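Local coordinates for glycosyl hydrolases family 2, sugar binding domain protein (Bacteroides uniformis str. 3978 T3 ii, PDB 6D1P) that probably hydrolyses O-glycosyl bonds as a gut bacterial beta-glucuronidase of glycosyl hydrolase family 2, releasing glucuronic acid from its conjugates, at residues T174-D180 against G433-T437; W389-L394 against S442-M447; E729-A735 against A782-K788. One frame throughout, in Å; residues are numbered along the deposited sequence.

Contact 1 of 3, residues T174-D180 against G433-T437; sequences TEMIPSD and GDFQT. With NA (sodium ion), chain D; K (potassium ion), chain K.
Ser-179 and Thr-174, on the loop after strand 162-169 of the sugar-binding domain, meet Asp-434 and Phe-435 on the loop after strand 420-432 of the TIM barrel, a junction of two family 2 domains bridged by a sodium ion. This ion ties the loops directly through Thr-174 OG1 (2.6 Å) and the backbone O of Asp-434 (2.7 Å). Ser-44 OG of the second subunit also binds it, so the site lies at the dimer interface. The potassium ion instead gathers carbonyls of one loop, Met-176 O and Pro-178 O, with Asp-173 O.

Hydrogen bonds converge on the carboxylate of Asp-434. Ser-179 OG, which also pairs with Met-181 N, donates to Asp-434 OD2 over 2.9 Å, arriving 50° out of the carboxylate plane. One water donates to both Asp-434 OD2 and Thr-174 O; a second accepts from Asp-180 N and sits on the potassium as a long ligand. The other oxygen, OD1, makes a salt bridge to Arg-50 of the second subunit. With Asp-434 cut back to an alanine, Ser-179 OG is likely to lose this acceptor and that arginine its carboxylate partner.

Aromatic contact comes last. Glu-175, held at OE1 by Gly-396 N, brings OE2 to the edge of the Phe-435 ring, 3.1 Å from CE2, while Thr-174 O approaches Phe-435 CZ obliquely at 3.2 Å.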
# COMPACT_ATOMS: atom_id res chain seq x y z
N THR A 174 5.53 -16.33 10.05
CA THR A 174 5.22 -17.75 10.19
C THR A 174 5.38 -18.26 11.61
O THR A 174 4.91 -19.37 11.90
CB THR A 174 6.08 -18.60 9.24
OG1 THR A 174 7.47 -18.50 9.58
CG2 THR A 174 5.88 -18.13 7.81
N GLU A 175 5.99 -17.49 12.50
CA GLU A 175 6.15 -17.86 13.90
C GLU A 175 5.04 -17.30 14.78
O GLU A 175 5.16 -17.29 16.01
CB GLU A 175 7.52 -17.41 14.42
CG GLU A 175 8.69 -18.15 13.76
CD GLU A 175 8.77 -19.65 14.12
OE1 GLU A 175 8.23 -20.08 15.18
OE2 GLU A 175 9.40 -20.41 13.35
N MET A 176 3.97 -16.81 14.16
CA MET A 176 2.80 -16.28 14.84
C MET A 176 1.57 -17.06 14.36
O MET A 176 1.42 -17.30 13.16
CB MET A 176 2.65 -14.78 14.55
CG MET A 176 1.57 -14.07 15.33
SD MET A 176 1.45 -12.34 14.86
CE MET A 176 0.75 -12.45 13.22
N ILE A 177 0.71 -17.45 15.29
CA ILE A 177 -0.55 -18.10 14.89
C ILE A 177 -1.58 -16.99 14.76
O ILE A 177 -1.47 -15.97 15.46
CB ILE A 177 -0.99 -19.18 15.90
CG1 ILE A 177 -1.11 -18.62 17.32
CG2 ILE A 177 -0.05 -20.38 15.90
CD1 ILE A 177 -1.89 -19.56 18.24
N PRO A 178 -2.58 -17.11 13.85
CA PRO A 178 -2.78 -18.23 12.92
C PRO A 178 -1.89 -18.16 11.71
O PRO A 178 -1.29 -17.14 11.43
CB PRO A 178 -4.24 -18.06 12.49
CG PRO A 178 -4.39 -16.55 12.44
CD PRO A 178 -3.63 -16.08 13.68
N SER A 179 -1.89 -19.23 10.94
CA SER A 179 -1.06 -19.32 9.75
C SER A 179 -1.67 -18.54 8.61
O SER A 179 -2.89 -18.55 8.39
CB SER A 179 -0.90 -20.77 9.32
OG SER A 179 -0.56 -20.83 7.96
N ASP A 180 -0.79 -17.94 7.80
CA ASP A 180 -1.31 -17.28 6.61
C ASP A 180 -1.83 -18.27 5.57
O ASP A 180 -2.35 -17.85 4.53
CB ASP A 180 -0.24 -16.39 5.98
CG ASP A 180 -0.14 -15.02 6.66
OD1 ASP A 180 -1.08 -14.20 6.50
OD2 ASP A 180 0.86 -14.79 7.37
N GLY A 433 3.02 -26.76 5.62
CA GLY A 433 3.55 -25.88 4.60
C GLY A 433 4.28 -24.64 5.06
O GLY A 433 5.09 -24.07 4.30
N ASP A 434 4.02 -24.20 6.29
CA ASP A 434 4.67 -22.98 6.75
C ASP A 434 6.12 -23.20 7.15
O ASP A 434 6.86 -22.23 7.27
CB ASP A 434 3.88 -22.39 7.92
CG ASP A 434 2.86 -21.36 7.47
OD1 ASP A 434 2.60 -21.28 6.24
OD2 ASP A 434 2.32 -20.62 8.33
N PHE A 435 6.56 -24.45 7.36
CA PHE A 435 7.95 -24.75 7.67
C PHE A 435 8.44 -25.88 6.78
O PHE A 435 7.65 -26.58 6.14
CB PHE A 435 8.14 -25.11 9.15
CG PHE A 435 7.53 -24.10 10.09
CD1 PHE A 435 6.21 -24.24 10.52
CD2 PHE A 435 8.26 -22.98 10.50
CE1 PHE A 435 5.63 -23.31 11.36
CE2 PHE A 435 7.68 -22.04 11.35
CZ PHE A 435 6.36 -22.21 11.78
N GLN A 436 9.78 -26.00 6.68
CA GLN A 436 10.39 -27.08 5.91
C GLN A 436 10.11 -28.46 6.51
O GLN A 436 10.16 -29.46 5.79
CB GLN A 436 11.90 -26.86 5.82
CG GLN A 436 12.26 -25.44 5.43
CD GLN A 436 13.76 -25.22 5.32
OE1 GLN A 436 14.42 -25.76 4.42
NE2 GLN A 436 14.30 -24.40 6.23
N THR A 437 9.84 -28.53 7.80
CA THR A 437 9.51 -29.77 8.47
C THR A 437 8.02 -29.83 8.77
O THR A 437 7.32 -28.81 8.82
CB THR A 437 10.26 -29.90 9.80
OG1 THR A 437 9.64 -29.02 10.76
CG2 THR A 437 11.74 -29.53 9.63
NA NA D . 8.58 -20.30 8.02
K K K . 1.10 -16.36 10.84
O HOH W 1 3.09 -20.91 10.91
O HOH W 2 2.14 -18.18 8.44
O HOH W 3 1.34 -14.04 9.61
O HOH W 4 11.16 -21.12 9.11

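Contact 2 of 3, residues W389-L394 against S442-M447; sequences WCRGGL and SIRAFM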
# COMPACT_ATOMS: atom_id res chain seq x y z
N TRP A 389 -4.67 -21.72 16.45
CA TRP A 389 -3.72 -22.71 15.94
C TRP A 389 -4.38 -23.37 14.72
O TRP A 389 -5.02 -24.42 14.80
CB TRP A 389 -3.34 -23.73 17.00
CG TRP A 389 -2.17 -24.57 16.58
CD1 TRP A 389 -1.28 -24.28 15.59
CD2 TRP A 389 -1.77 -25.84 17.11
NE1 TRP A 389 -0.36 -25.28 15.47
CE2 TRP A 389 -0.63 -26.25 16.40
CE3 TRP A 389 -2.27 -26.66 18.12
CZ2 TRP A 389 0.03 -27.45 16.67
CZ3 TRP A 389 -1.62 -27.85 18.39
CH2 TRP A 389 -0.48 -28.24 17.66
N CYS A 390 -4.23 -22.71 13.58
CA CYS A 390 -5.03 -22.99 12.39
C CYS A 390 -4.09 -23.12 11.19
O CYS A 390 -3.65 -22.10 10.65
CB CYS A 390 -6.08 -21.89 12.20
SG CYS A 390 -7.14 -22.05 10.77
N ARG A 391 -3.79 -24.37 10.82
CA ARG A 391 -2.97 -24.74 9.66
C ARG A 391 -1.48 -24.43 9.84
O ARG A 391 -1.10 -23.67 10.73
CB ARG A 391 -3.47 -24.07 8.37
CG ARG A 391 -4.85 -24.54 7.91
CD ARG A 391 -5.28 -23.90 6.59
NE ARG A 391 -6.58 -24.44 6.19
CZ ARG A 391 -7.24 -24.10 5.09
NH1 ARG A 391 -6.74 -23.19 4.25
NH2 ARG A 391 -8.42 -24.68 4.83
N GLY A 392 -0.65 -25.11 9.03
CA GLY A 392 0.72 -24.71 8.77
C GLY A 392 1.78 -25.58 9.41
O GLY A 392 2.93 -25.55 8.96
N GLY A 393 1.44 -26.35 10.44
CA GLY A 393 2.41 -27.14 11.15
C GLY A 393 2.59 -26.66 12.58
O GLY A 393 1.61 -26.54 13.32
N LEU A 394 3.82 -26.36 12.96
CA LEU A 394 4.11 -26.01 14.34
C LEU A 394 5.45 -25.29 14.38
O LEU A 394 6.42 -25.76 13.78
CB LEU A 394 4.15 -27.27 15.22
CG LEU A 394 4.61 -27.13 16.68
CD1 LEU A 394 3.60 -26.37 17.53
CD2 LEU A 394 4.89 -28.49 17.27
N SER A 442 5.61 -34.31 17.09
CA SER A 442 5.73 -33.04 17.80
C SER A 442 4.38 -32.34 17.89
O SER A 442 4.08 -31.67 18.89
CB SER A 442 6.74 -32.13 17.11
OG SER A 442 7.96 -32.81 16.92
N ILE A 443 3.57 -32.44 16.84
CA ILE A 443 2.24 -31.84 16.88
C ILE A 443 1.36 -32.55 17.89
O ILE A 443 0.70 -31.92 18.73
CB ILE A 443 1.62 -31.83 15.47
CG1 ILE A 443 2.40 -30.88 14.56
CG2 ILE A 443 0.17 -31.40 15.52
CD1 ILE A 443 2.04 -31.00 13.10
N ARG A 444 1.35 -33.89 17.86
CA ARG A 444 0.69 -34.66 18.90
C ARG A 444 1.12 -34.19 20.28
O ARG A 444 0.28 -33.91 21.15
CB ARG A 444 1.00 -36.16 18.74
CG ARG A 444 -0.13 -37.00 18.19
CD ARG A 444 0.16 -38.49 18.33
NE ARG A 444 -0.26 -39.06 19.61
CZ ARG A 444 -1.53 -39.33 19.93
NH1 ARG A 444 -2.51 -39.06 19.08
NH2 ARG A 444 -1.82 -39.88 21.11
N ALA A 445 2.44 -34.09 20.50
CA ALA A 445 2.95 -33.75 21.82
C ALA A 445 2.43 -32.40 22.28
O ALA A 445 1.99 -32.24 23.42
CB ALA A 445 4.48 -33.77 21.81
N PHE A 446 2.48 -31.40 21.40
CA PHE A 446 2.00 -30.08 21.78
C PHE A 446 0.47 -30.05 21.88
O PHE A 446 -0.08 -29.38 22.76
CB PHE A 446 2.51 -29.03 20.80
CG PHE A 446 2.18 -27.62 21.19
CD1 PHE A 446 2.67 -27.09 22.38
CD2 PHE A 446 1.38 -26.82 20.39
CE1 PHE A 446 2.36 -25.80 22.76
CE2 PHE A 446 1.08 -25.53 20.75
CZ PHE A 446 1.56 -25.02 21.94
N MET A 447 -0.22 -30.77 21.00
CA MET A 447 -1.66 -30.88 21.15
C MET A 447 -2.02 -31.47 22.51
O MET A 447 -2.94 -30.98 23.18
CB MET A 447 -2.25 -31.75 20.03
CG MET A 447 -3.78 -31.75 20.00
SD MET A 447 -4.45 -30.13 19.52
CE MET A 447 -4.10 -30.17 17.76
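Leu-394 and Ile-443 mark where the two backbones come nearest, their CA atoms 6.6 Å apart, against 9.9 Å from Trp-389 CA to Met-447 CA, the chain turning a corner at Arg-391 in between. This is a loop of the TIM barrel, following strand 382-386, laid against the early turns of helix 440-457.

Trp-389 carries most of the contact. With CG anti to the backbone N (chi1 -168°), its indole is swung toward the helix, six-membered ring foremost. Phe-446 turns its edge to a face of that ring in a T-shaped stack, planes at 72° and centroids of the two six-membered rings 5.2 Å apart; Phe-446 CD2 sits above the rim, 3.6 Å from Trp-389 CH2. Ile-443 CG2 comes obliquely to the same CH2, at 3.9 Å. At the adjoining ring carbon, the bent chain of Met-447 brings CE to 3.5 Å from Trp-389 CZ3, with SD close behind in an oblique Met-aromatic contact. At the other side of the indole, Trp-389 NE1 donates to Gly-393 O (3.2 Å), a bond within the loop that helps set how the indole is rotated.

Leu-394 splits its two methyls. CD1 reaches Phe-446 CD2 at 3.6 Å, so this one ring carbon is touched by both leucine and tryptophan, while CD2 rests against the backbone O and the CB of Ser-442. Its CB packs on Ile-443 CG1.

The cluster sits between helix 397-414, where Phe-446 also touches Lys-400, Ala-403 and Arg-404, and strand 420-432, where Met-447 reaches Leu-425 and Asn-429.

Contact 3 of 3, residues E729-A735 against A782-K788; sequences ETILVQA and ASIRVNK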
# COMPACT_ATOMS: atom_id res chain seq x y z
N GLU A 729 -30.38 7.16 -1.94
CA GLU A 729 -28.95 7.39 -1.99
C GLU A 729 -28.24 6.75 -3.18
O GLU A 729 -27.12 7.16 -3.49
CB GLU A 729 -28.28 6.86 -0.70
CG GLU A 729 -28.98 7.31 0.57
CD GLU A 729 -29.43 6.13 1.42
OE1 GLU A 729 -28.82 5.04 1.32
OE2 GLU A 729 -30.40 6.31 2.19
N THR A 730 -28.83 5.75 -3.83
CA THR A 730 -28.08 4.96 -4.79
C THR A 730 -28.93 4.65 -6.01
O THR A 730 -30.16 4.57 -5.95
CB THR A 730 -27.56 3.63 -4.18
OG1 THR A 730 -28.64 2.70 -4.08
CG2 THR A 730 -26.96 3.84 -2.79
N ILE A 731 -28.24 4.45 -7.13
CA ILE A 731 -28.81 3.89 -8.34
C ILE A 731 -28.21 2.51 -8.53
O ILE A 731 -27.02 2.28 -8.26
CB ILE A 731 -28.51 4.80 -9.55
CG1 ILE A 731 -29.29 6.12 -9.42
CG2 ILE A 731 -28.83 4.07 -10.86
CD1 ILE A 731 -28.43 7.36 -9.60
N LEU A 732 -29.04 1.57 -8.96
CA LEU A 732 -28.59 0.23 -9.29
C LEU A 732 -28.44 0.13 -10.80
O LEU A 732 -29.39 0.40 -11.53
CB LEU A 732 -29.58 -0.83 -8.78
CG LEU A 732 -29.16 -2.28 -9.03
CD1 LEU A 732 -27.79 -2.56 -8.39
CD2 LEU A 732 -30.22 -3.28 -8.55
N VAL A 733 -27.24 -0.22 -11.25
CA VAL A 733 -26.96 -0.39 -12.67
C VAL A 733 -26.79 -1.88 -12.94
O VAL A 733 -26.17 -2.59 -12.14
CB VAL A 733 -25.70 0.40 -13.07
CG1 VAL A 733 -25.17 -0.05 -14.42
CG2 VAL A 733 -25.99 1.89 -13.10
N GLN A 734 -27.35 -2.34 -14.06
CA GLN A 734 -27.37 -3.76 -14.39
C GLN A 734 -26.71 -3.98 -15.75
O GLN A 734 -27.02 -3.28 -16.72
CB GLN A 734 -28.81 -4.28 -14.42
CG GLN A 734 -28.90 -5.72 -14.88
CD GLN A 734 -30.34 -6.24 -14.92
OE1 GLN A 734 -30.89 -6.68 -13.91
NE2 GLN A 734 -30.94 -6.20 -16.11
N ALA A 735 -25.81 -4.95 -15.80
CA ALA A 735 -25.27 -5.43 -17.06
C ALA A 735 -25.95 -6.75 -17.42
O ALA A 735 -26.13 -7.62 -16.57
CB ALA A 735 -23.75 -5.63 -16.99
N ALA A 782 -25.19 -8.95 -13.99
CA ALA A 782 -24.36 -8.45 -12.90
C ALA A 782 -24.72 -6.99 -12.68
O ALA A 782 -25.02 -6.26 -13.63
CB ALA A 782 -22.86 -8.61 -13.19
N SER A 783 -24.67 -6.57 -11.42
CA SER A 783 -25.21 -5.28 -11.02
C SER A 783 -24.30 -4.61 -10.02
O SER A 783 -23.65 -5.28 -9.23
CB SER A 783 -26.61 -5.43 -10.40
OG SER A 783 -27.50 -5.91 -11.37
N ILE A 784 -24.31 -3.29 -10.02
CA ILE A 784 -23.52 -2.53 -9.07
C ILE A 784 -24.28 -1.27 -8.68
O ILE A 784 -24.96 -0.67 -9.52
CB ILE A 784 -22.13 -2.20 -9.65
CG1 ILE A 784 -21.25 -1.53 -8.59
CG2 ILE A 784 -22.27 -1.41 -10.93
CD1 ILE A 784 -19.78 -1.63 -8.86
N ARG A 785 -24.16 -0.89 -7.41
CA ARG A 785 -24.76 0.35 -6.93
C ARG A 785 -23.88 1.56 -7.24
O ARG A 785 -22.65 1.48 -7.21
CB ARG A 785 -25.01 0.26 -5.42
CG ARG A 785 -26.27 -0.47 -5.08
CD ARG A 785 -26.26 -0.93 -3.65
NE ARG A 785 -27.31 -1.93 -3.43
CZ ARG A 785 -27.47 -2.63 -2.31
NH1 ARG A 785 -26.66 -2.43 -1.28
NH2 ARG A 785 -28.45 -3.53 -2.22
N VAL A 786 -24.54 2.68 -7.52
CA VAL A 786 -23.90 3.95 -7.88
C VAL A 786 -24.38 5.02 -6.91
O VAL A 786 -25.59 5.11 -6.65
CB VAL A 786 -24.22 4.35 -9.33
CG1 VAL A 786 -23.38 5.55 -9.76
CG2 VAL A 786 -23.99 3.18 -10.26
N ASN A 787 -23.47 5.82 -6.38
CA ASN A 787 -23.88 6.79 -5.37
C ASN A 787 -24.59 7.96 -6.05
O ASN A 787 -24.07 8.52 -7.01
CB ASN A 787 -22.69 7.30 -4.55
CG ASN A 787 -23.14 8.14 -3.37
OD1 ASN A 787 -23.36 9.34 -3.51
ND2 ASN A 787 -23.33 7.51 -2.22
N LYS A 788 -25.77 8.30 -5.54
CA LYS A 788 -26.62 9.30 -6.20
C LYS A 788 -25.96 10.67 -6.22
O LYS A 788 -25.97 11.35 -7.25
CB LYS A 788 -27.98 9.37 -5.51
CG LYS A 788 -29.16 8.90 -6.36
CD LYS A 788 -30.47 9.01 -5.58
CE LYS A 788 -31.63 8.39 -6.34
NZ LYS A 788 -32.82 8.16 -5.47
O HOH W 5 -30.52 -5.31 -11.53
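Strands 730-735 and 782-787 form an antiparallel beta ladder near the C-terminus, running at 150° to each other with six consecutive bridged pairs. The pairs Ile-731/Val-786, Val-733/Ile-784 and Ala-735/Ala-782 are hydrogen-bonded, each by two N-H...O bonds; Val-733 N to Ile-784 O, at 2.9 Å and 173° at the hydrogen, is nearly straight. Beyond the ladder, Lys-788 N still reaches Glu-729 O at 2.7 Å. In the non-hydrogen-bonded pairs CA-H groups lean on carbonyls, as Thr-730 CA does on Val-786 O at 3.1 Å.

The face bearing Ile-731, Val-733, Ile-784 and Val-786 is apolar and buried. Val-733 CG2 meets Val-786 CG2 diagonally across the strands at 3.7 Å, and Ile-731 CD1 crosses the aliphatic chain of Lys-788 at about a right angle, 3.7 Å from its CG.

The other face is more mixed. Leu-732, its CG anti to the backbone N (chi1 -178°), brings CD1 over the partner strand to 3.7 Å from Ser-783 CB. Next to it, a water joins Ser-783 OG to Gln-734 OE1, an oxygen that Arg-781 NE also binds.

Strand 730-738 is the middle of three, with 718-723 along its other edge, where Leu-721 touches Val-733. Ala-782 and Ile-784 face Ile-752 and Phe-754 of strand 751-756, which belongs to a separate four-stranded sheet, an arrangement consistent with a beta sandwich.

Contacts 1 and 2 are buried neighbours, centres about 10 Å apart, and their segments alternate along the chain. Segment 433-437 of contact 1 leads from strand 420-432 toward helix 440-457, which contact 2 uses, and they touch: Asp-434 N lies 3.2 Å from Gly-392 O, a probable hydrogen bond, and Phe-435 CE1 packs on Leu-394 O. Contact 1, loop on loop at a domain and subunit boundary, relies on ions, waters and a carboxylate; contact 2, loop on helix within the barrel domain, is aromatic and aliphatic. Contact 3, strand beside strand and only partly buried, has its centre about 42 Å from that of contact 1 and about 47 Å from that of contact 2, and is held chiefly by regular backbone bonding.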